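Local coordinates for peptidoglycan synthetase penicillin-binding protein 3 (Bifidobacterium adolescentis, PDB 4YE5) that probably binds penicillin and, as a member of the transpeptidase family, probably cross-links peptidoglycan strands during cell-wall synthesis, at residues 331-334 / 340-343. Sequence-based numbering, arbitrary orientation.
Sequences EHWT and EQSS
Trp-333 and Gln-341 both carry CG anti to the carbonyl carbon, beside the backbone N, and this sets the indole against the glutamine chain. Gln-341 then bends at chi2 (-85°), which folds its chain over the ring; the amide and indole planes are 8° apart. The two side chains cross at about a right angle. CG of Gln-341 does most of the touching. It sits over one face of the indole in a CH-pi contact, 3.8 Å from the centroid of the six-membered ring of Trp-333, and lies 3.6 Å from CE2 of Trp-333. CB of Gln-341 follows, 3.8 Å from CH2 of Trp-333. The amide carbon continues the cover, with CD of Gln-341 3.7 Å from CZ2 of Trp-333. The opposite face of the indole is backed by CB of Glu-331, so the ring is held between two aliphatic groups. Ser-343 meets the ring obliquely, with its CB 3.6 Å from CZ3 of Trp-333. Its OG lies in the ring plane at the edge, but its polar partners are Asp-324 and the backbone N of Gly-346, where it acts as N-cap of helix 344-350. No hydrogen bond joins the two segments; the contact is one of packing. Ser-342 ends helix 335-340 in a Schellman motif, and its CB points away from strand 331-334. Its side chain makes a weak hydrogen bond to Ser-287, which with Lys-290 probably forms the SxxK motif, as in other penicillin-binding proteins. The contact joins strand 331-334, paired antiparallel with strand 308-311, to the loop between helices 335-340 and 344-350, while Val-311 of strand 308-311 touches both Trp-333 and Ser-343.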
loop_
_atom_site.group_PDB
_atom_site.type_symbol
_atom_site.label_atom_id
_atom_site.label_comp_id
_atom_site.label_asym_id
_atom_site.label_seq_id
_atom_site.Cartn_x
_atom_site.Cartn_y
_atom_site.Cartn_z
ATOM N N GLU A 331 -19.535 -40.417 -2.214
ATOM C CA GLU A 331 -19.697 -39.663 -3.453
ATOM C C GLU A 331 -18.710 -40.068 -4.539
ATOM O O GLU A 331 -17.558 -40.407 -4.250
ATOM C CB GLU A 331 -19.574 -38.164 -3.174
ATOM C CG GLU A 331 -20.643 -37.608 -2.255
ATOM C CD GLU A 331 -21.946 -37.297 -2.971
ATOM O OE1 GLU A 331 -22.728 -36.486 -2.429
ATOM O OE2 GLU A 331 -22.194 -37.852 -4.067
ATOM N N HIS A 332 -19.180 -40.014 -5.786
ATOM C CA HIS A 332 -18.384 -40.358 -6.961
ATOM C C HIS A 332 -17.838 -39.083 -7.593
ATOM O O HIS A 332 -18.387 -38.583 -8.576
ATOM C CB HIS A 332 -19.238 -41.098 -7.991
ATOM C CG HIS A 332 -19.572 -42.508 -7.611
ATOM N ND1 HIS A 332 -20.218 -43.377 -8.465
ATOM C CD2 HIS A 332 -19.351 -43.204 -6.467
ATOM C CE1 HIS A 332 -20.381 -44.542 -7.869
ATOM N NE2 HIS A 332 -19.864 -44.464 -6.654
ATOM N N TRP A 333 -16.759 -38.562 -7.022
ATOM C CA TRP A 333 -16.162 -37.315 -7.481
ATOM C C TRP A 333 -14.818 -37.551 -8.151
ATOM O O TRP A 333 -14.064 -38.435 -7.740
ATOM C CB TRP A 333 -15.972 -36.365 -6.302
ATOM C CG TRP A 333 -17.267 -35.838 -5.721
ATOM C CD1 TRP A 333 -18.453 -35.678 -6.373
ATOM C CD2 TRP A 333 -17.494 -35.407 -4.368
ATOM N NE1 TRP A 333 -19.405 -35.173 -5.514
ATOM C CE2 TRP A 333 -18.842 -35.001 -4.278
ATOM C CE3 TRP A 333 -16.684 -35.323 -3.229
ATOM C CZ2 TRP A 333 -19.408 -34.523 -3.088
ATOM C CZ3 TRP A 333 -17.248 -34.842 -2.043
ATOM C CH2 TRP A 333 -18.596 -34.446 -1.990
ATOM N N THR A 334 -14.521 -36.763 -9.178
ATOM C CA THR A 334 -13.166 -36.720 -9.715
ATOM C C THR A 334 -12.311 -35.809 -8.847
ATOM O O THR A 334 -12.810 -35.187 -7.911
ATOM C CB THR A 334 -13.143 -36.159 -11.125
ATOM O OG1 THR A 334 -13.634 -34.813 -11.093
ATOM C CG2 THR A 334 -13.996 -37.045 -12.072
ATOM N N GLU A 340 -14.140 -28.671 -6.279
ATOM C CA GLU A 340 -15.428 -28.011 -6.446
ATOM C C GLU A 340 -16.334 -28.181 -5.215
ATOM O O GLU A 340 -17.069 -27.263 -4.818
ATOM C CB GLU A 340 -16.132 -28.581 -7.677
ATOM C CG GLU A 340 -17.509 -28.019 -7.893
ATOM C CD GLU A 340 -18.520 -29.084 -8.266
ATOM O OE1 GLU A 340 -18.159 -30.288 -8.275
ATOM O OE2 GLU A 340 -19.679 -28.710 -8.543
ATOM N N GLN A 341 -16.267 -29.356 -4.605
ATOM C CA GLN A 341 -17.115 -29.662 -3.453
ATOM C C GLN A 341 -16.440 -29.339 -2.124
ATOM O O GLN A 341 -16.996 -29.615 -1.071
ATOM C CB GLN A 341 -17.520 -31.135 -3.484
ATOM C CG GLN A 341 -18.282 -31.517 -4.766
ATOM C CD GLN A 341 -19.771 -31.225 -4.658
ATOM O OE1 GLN A 341 -20.248 -30.764 -3.621
ATOM N NE2 GLN A 341 -20.509 -31.499 -5.724
ATOM N N SER A 342 -15.246 -28.749 -2.172
ATOM C CA SER A 342 -14.524 -28.403 -0.950
ATOM C C SER A 342 -14.355 -29.612 -0.012
ATOM O O SER A 342 -14.486 -29.491 1.194
ATOM C CB SER A 342 -15.236 -27.266 -0.196
ATOM O OG SER A 342 -15.433 -26.134 -1.038
ATOM N N SER A 343 -14.052 -30.777 -0.559
ATOM C CA SER A 343 -13.989 -31.971 0.281
ATOM C C SER A 343 -12.618 -32.184 0.913
ATOM O O SER A 343 -11.671 -32.637 0.249
ATOM C CB SER A 343 -14.397 -33.202 -0.511
ATOM O OG SER A 343 -14.187 -34.390 0.244
#